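Local structure of beta-N-acetylhexosaminidase (Bacteroides fragilis, 4PYS) at residues Gln481-Phe484 against Glu485-Tyr489; Leu137-Arg141 against Gln142-Val146. The protein probably removes terminal non-reducing N-acetylhexosamine units from glycans, as a glycoside hydrolase of family 20. All blocks are in the same frame, centred on the assembly; numbering follows the deposited sequence.

Interaction 2 comes first along the chain, where strand 132-138 of the catalytic TIM barrel ends and its loop leads into helix 146-158. Interaction 1 comes far later, at the C-terminal end of helix 470-486. Their centres lie about 23 Å apart and their nearest atoms about 10 Å, so they do not touch. Helix 146-158 connects them: Ile149 in its first turns packs on Leu137, Ser139 and Gln144, while Met155 and Met158 further along meet Tyr489, and Met158 also Phe484. One contact thus shapes a loop at the C-terminal end of a barrel strand, and the other ends a helix that packs against the barrel's outer layer.

Interaction 1. Residues Gln481-Phe484 against Glu485-Tyr489; sequences QLWF and EQQGY
Gln481 O and Leu482 O take the backbone N-H of Glu485 and Gln486, four residues on, in the last regular turn of helix 470-486. Along one flank Gln481 and Glu485 lie side by side. With CG anti to its backbone N, Gln481 runs out fully extended, and NE2 gives Glu485 OE2 an almost linear hydrogen bond (3.0 Å, 177°). The donor lies above the carboxylate plane, the acceptor in the plane of the amide.

The helix ends in a Schellman motif. Gly488 has positive phi, its N bonds to Glu485 O (2.9 Å), and Tyr489 N reaches back to Phe484 O at 3.2 Å. Gln487 N meets Phe484 O from the opposite face of the carbonyl plane (3.0 Å), so two N-H groups hold it.

Gln487 folds back over Trp483, its chain turned about the CB-CG bond (chi2 -49°). Gln487 CG sits 3.7 Å from the centroid of the Trp483 six-membered ring, a CH-pi contact over the face, and the amide stacks on the ring with the planes 19° apart. Gln487 NE2 lies over the pyrrole part of the indole but directs an N-H to Trp483 O (3.0 Å), while OE1 accepts from Arg107 on helix 96-109. The amide is therefore tied at both ends. Tyr489 turns its ring edge to Phe484 O, and its OH bonds to Lys151 O of helix 146-158.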
loop_
_atom_site.group_PDB
_atom_site.type_symbol
_atom_site.label_atom_id
_atom_site.label_comp_id
_atom_site.label_asym_id
_atom_site.label_seq_id
_atom_site.Cartn_x
_atom_site.Cartn_y
_atom_site.Cartn_z
ATOM N N GLN A 481 8.493 18.862 -8.382
ATOM C CA GLN A 481 7.160 19.175 -7.862
ATOM C C GLN A 481 6.118 19.473 -8.938
ATOM O O GLN A 481 5.019 18.902 -8.907
ATOM C CB GLN A 481 7.219 20.335 -6.856
ATOM C CG GLN A 481 5.835 20.774 -6.351
ATOM C CD GLN A 481 5.917 21.882 -5.313
ATOM O OE1 GLN A 481 6.999 22.213 -4.822
ATOM N NE2 GLN A 481 4.774 22.458 -4.974
ATOM N N LEU A 482 6.424 20.373 -9.873
ATOM C CA LEU A 482 5.415 20.730 -10.863
ATOM C C LEU A 482 5.059 19.528 -11.749
ATOM O O LEU A 482 3.896 19.358 -12.127
ATOM C CB LEU A 482 5.846 21.941 -11.690
ATOM C CG LEU A 482 4.784 22.653 -12.526
ATOM C CD1 LEU A 482 3.480 22.862 -11.757
ATOM C CD2 LEU A 482 5.341 23.984 -12.994
ATOM N N TRP A 483 6.039 18.683 -12.065
ATOM C CA TRP A 483 5.735 17.468 -12.830
ATOM C C TRP A 483 4.744 16.578 -12.076
ATOM O O TRP A 483 3.794 16.066 -12.665
ATOM C CB TRP A 483 6.996 16.657 -13.188
ATOM C CG TRP A 483 6.636 15.443 -14.056
ATOM C CD1 TRP A 483 6.430 15.435 -15.408
ATOM C CD2 TRP A 483 6.395 14.095 -13.608
ATOM N NE1 TRP A 483 6.088 14.165 -15.831
ATOM C CE2 TRP A 483 6.063 13.326 -14.746
ATOM C CE3 TRP A 483 6.446 13.465 -12.359
ATOM C CZ2 TRP A 483 5.778 11.955 -14.668
ATOM C CZ3 TRP A 483 6.150 12.099 -12.282
ATOM C CH2 TRP A 483 5.824 11.368 -13.431
ATOM N N PHE A 484 4.950 16.409 -10.772
ATOM C CA PHE A 484 4.026 15.605 -9.989
ATOM C C PHE A 484 2.659 16.260 -9.958
ATOM O O PHE A 484 1.633 15.581 -10.012
ATOM C CB PHE A 484 4.530 15.415 -8.560
ATOM C CG PHE A 484 5.612 14.369 -8.427
ATOM C CD1 PHE A 484 5.374 13.057 -8.812
ATOM C CD2 PHE A 484 6.852 14.693 -7.895
ATOM C CE1 PHE A 484 6.362 12.075 -8.682
ATOM C CE2 PHE A 484 7.846 13.718 -7.758
ATOM C CZ PHE A 484 7.603 12.417 -8.158
ATOM N N GLU A 485 2.631 17.581 -9.867
ATOM C CA GLU A 485 1.348 18.274 -9.863
ATOM C C GLU A 485 0.611 18.082 -11.176
ATOM O O GLU A 485 -0.614 17.953 -11.191
ATOM C CB GLU A 485 1.510 19.768 -9.507
ATOM C CG GLU A 485 1.973 19.921 -8.059
ATOM C CD GLU A 485 1.774 21.313 -7.480
ATOM O OE1 GLU A 485 1.142 22.174 -8.143
ATOM O OE2 GLU A 485 2.250 21.520 -6.334
ATOM N N GLN A 486 1.356 18.028 -12.277
ATOM C CA GLN A 486 0.740 17.822 -13.585
ATOM C C GLN A 486 0.173 16.412 -13.728
ATOM O O GLN A 486 -0.643 16.171 -14.623
ATOM C CB GLN A 486 1.743 18.097 -14.700
ATOM C CG GLN A 486 2.072 19.585 -14.854
ATOM C CD GLN A 486 3.131 19.847 -15.907
ATOM O OE1 GLN A 486 3.981 18.996 -16.182
ATOM N NE2 GLN A 486 3.086 21.025 -16.500
ATOM N N GLN A 487 0.609 15.490 -12.870
ATOM C CA GLN A 487 0.048 14.137 -12.874
ATOM C C GLN A 487 -1.177 14.060 -11.971
ATOM O O GLN A 487 -1.813 13.006 -11.882
ATOM C CB GLN A 487 1.075 13.088 -12.441
ATOM C CG GLN A 487 2.442 13.242 -13.096
ATOM C CD GLN A 487 2.358 13.399 -14.596
ATOM O OE1 GLN A 487 1.759 12.568 -15.294
ATOM N NE2 GLN A 487 2.948 14.479 -15.111
ATOM N N GLY A 488 -1.499 15.169 -11.302
ATOM C CA GLY A 488 -2.711 15.268 -10.502
ATOM C C GLY A 488 -2.505 15.272 -8.994
ATOM O O GLY A 488 -3.481 15.208 -8.240
ATOM N N TYR A 489 -1.257 15.367 -8.547
ATOM C CA TYR A 489 -0.967 15.290 -7.115
ATOM C C TYR A 489 -0.567 16.641 -6.528
ATOM O O TYR A 489 0.555 17.103 -6.735
ATOM C CB TYR A 489 0.112 14.248 -6.856
ATOM C CG TYR A 489 -0.292 12.915 -7.437
ATOM C CD1 TYR A 489 -1.200 12.098 -6.770
ATOM C CD2 TYR A 489 0.183 12.501 -8.673
ATOM C CE1 TYR A 489 -1.602 10.881 -7.313
ATOM C CE2 TYR A 489 -0.213 11.286 -9.222
ATOM C CZ TYR A 489 -1.104 10.485 -8.531
ATOM O OH TYR A 489 -1.512 9.279 -9.080
#

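Interaction 2. Residues Leu137-Arg141 against Gln142-Val146; sequences LDSGR and QYQKV
Gln144 reaches back from the loop to the end of strand 132-138 and binds Asp138 and Ser139 with the two ends of its amide. Gln144 NE2 gives a nearly straight hydrogen bond to Asp138 O (3.1 Å, 169°); the acceptor is in the amide plane, although the donor stands above the plane of the carbonyl. Gln144 OE1 accepts from Ser139 OG at 2.7 Å, this time with the hydroxyl in the plane of the amide carbonyl. Rotation about the CB-CG bond (chi2 89°) turns the amide back toward the strand end, where it meets both partners. Ser139 OG has a second partner in Trp166 NE1, and Asp138 O another in Thr437 OG1.

A second set of polar bonds, all made by the Asp138 carboxylate, curls the chain from Asp138 to Arg141. Asp138 OD1 accepts from Gly140 N at 2.9 Å, making an Asx turn, and from Arg141 N at 3.0 Å. The other carboxylate oxygen, Asp138 OD2, forms a salt bridge with Arg141 NH2 (2.9 Å), the carboxylate lying at the guanidinium edge.

The remaining contacts are nonpolar or weakly polar. Leu137 CD2 packs on the Gln144 amide, 3.6 Å from OE1, and Ile149 of the following helix touches both residues. Ser139 CA makes a CA-H...O contact to Gln142 O at 3.1 Å.

This is a beta-alpha loop at the C-terminal end of a TIM-barrel strand, the end where such barrels carry their active site. A glycerol, probably from the crystallisation liquor, lies about 3 Å from the Arg141 side chain, consistent with a pocket there. With Asp138 gripping both its backbone N and its guanidinium, Arg141 is held in orientation at two points, while the Gln144 amide pins the returning chain through a buried donor and a buried acceptor.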
loop_
_atom_site.group_PDB
_atom_site.type_symbol
_atom_site.label_atom_id
_atom_site.label_comp_id
_atom_site.label_asym_id
_atom_site.label_seq_id
_atom_site.Cartn_x
_atom_site.Cartn_y
_atom_site.Cartn_z
ATOM N N LEU A 137 -4.534 2.926 2.165
ATOM C CA LEU A 137 -5.578 3.949 2.251
ATOM C C LEU A 137 -6.716 3.413 3.097
ATOM O O LEU A 137 -7.142 2.268 2.918
ATOM C CB LEU A 137 -6.092 4.336 0.857
ATOM C CG LEU A 137 -7.169 5.433 0.836
ATOM C CD1 LEU A 137 -6.646 6.731 1.428
ATOM C CD2 LEU A 137 -7.662 5.653 -0.582
ATOM N N ASP A 138 -7.179 4.240 4.028
ATOM C CA ASP A 138 -8.298 3.915 4.909
ATOM C C ASP A 138 -9.593 4.234 4.176
ATOM O O ASP A 138 -10.014 5.394 4.117
ATOM C CB ASP A 138 -8.174 4.758 6.185
ATOM C CG ASP A 138 -9.296 4.534 7.186
ATOM O OD1 ASP A 138 -10.254 3.746 6.951
ATOM O OD2 ASP A 138 -9.213 5.185 8.244
ATOM N N SER A 139 -10.199 3.195 3.602
ATOM C CA SER A 139 -11.514 3.283 2.980
ATOM C C SER A 139 -12.571 2.719 3.921
ATOM O O SER A 139 -13.669 2.407 3.493
ATOM C CB SER A 139 -11.548 2.487 1.670
ATOM O OG SER A 139 -10.629 3.000 0.721
ATOM N N GLY A 140 -12.244 2.562 5.200
ATOM C CA GLY A 140 -13.250 2.118 6.156
ATOM C C GLY A 140 -13.982 3.313 6.754
ATOM O O GLY A 140 -15.217 3.390 6.731
ATOM N N ARG A 141 -13.219 4.265 7.284
ATOM C CA ARG A 141 -13.821 5.441 7.929
ATOM C C ARG A 141 -14.432 6.410 6.928
ATOM O O ARG A 141 -15.368 7.160 7.250
ATOM C CB ARG A 141 -12.762 6.192 8.732
ATOM C CG ARG A 141 -12.204 5.394 9.888
ATOM C CD ARG A 141 -11.312 6.239 10.778
ATOM N NE ARG A 141 -10.982 5.530 12.011
ATOM C CZ ARG A 141 -10.083 4.556 12.090
ATOM N NH1 ARG A 141 -9.849 3.961 13.254
ATOM N NH2 ARG A 141 -9.423 4.169 11.004
ATOM N N GLN A 142 -13.873 6.410 5.726
ATOM C CA GLN A 142 -14.317 7.294 4.658
ATOM C C GLN A 142 -14.464 6.471 3.387
ATOM O O GLN A 142 -13.717 5.526 3.168
ATOM C CB GLN A 142 -13.283 8.401 4.423
ATOM C CG GLN A 142 -13.203 9.439 5.547
ATOM C CD GLN A 142 -14.464 10.263 5.679
ATOM O OE1 GLN A 142 -15.115 10.581 4.679
ATOM N NE2 GLN A 142 -14.828 10.613 6.912
ATOM N N TYR A 143 -15.439 6.820 2.557
ATOM C CA TYR A 143 -15.562 6.216 1.234
ATOM C C TYR A 143 -14.903 7.125 0.204
ATOM O O TYR A 143 -15.174 8.327 0.181
ATOM C CB TYR A 143 -17.054 6.005 0.891
ATOM C CG TYR A 143 -17.297 5.641 -0.559
ATOM C CD1 TYR A 143 -17.127 4.330 -1.014
ATOM C CD2 TYR A 143 -17.682 6.610 -1.478
ATOM C CE1 TYR A 143 -17.340 4.003 -2.350
ATOM C CE2 TYR A 143 -17.895 6.298 -2.803
ATOM C CZ TYR A 143 -17.723 4.996 -3.237
ATOM O OH TYR A 143 -17.935 4.700 -4.568
ATOM N N GLN A 144 -14.014 6.565 -0.616
ATOM C CA GLN A 144 -13.478 7.296 -1.760
ATOM C C GLN A 144 -14.017 6.677 -3.037
ATOM O O GLN A 144 -14.093 5.443 -3.148
ATOM C CB GLN A 144 -11.948 7.244 -1.773
ATOM C CG GLN A 144 -11.299 7.813 -0.516
ATOM C CD GLN A 144 -11.115 6.770 0.550
ATOM O OE1 GLN A 144 -11.198 5.572 0.276
ATOM N NE2 GLN A 144 -10.839 7.211 1.773
ATOM N N LYS A 145 -14.366 7.508 -4.014
ATOM C CA LYS A 145 -14.876 6.956 -5.270
ATOM C C LYS A 145 -13.836 6.116 -5.994
ATOM O O LYS A 145 -12.636 6.226 -5.730
ATOM C CB LYS A 145 -15.487 8.020 -6.186
ATOM C CG LYS A 145 -14.786 9.344 -6.249
ATOM C CD LYS A 145 -15.781 10.384 -6.762
ATOM C CE LYS A 145 -15.226 11.793 -6.682
ATOM N NZ LYS A 145 -14.317 12.108 -7.816
ATOM N N VAL A 146 -14.305 5.256 -6.888
ATOM C CA VAL A 146 -13.409 4.334 -7.583
ATOM C C VAL A 146 -12.278 5.069 -8.300
ATOM O O VAL A 146 -11.129 4.623 -8.259
ATOM C CB VAL A 146 -14.191 3.446 -8.575
ATOM C CG1 VAL A 146 -13.250 2.685 -9.478
ATOM C CG2 VAL A 146 -15.084 2.485 -7.815
#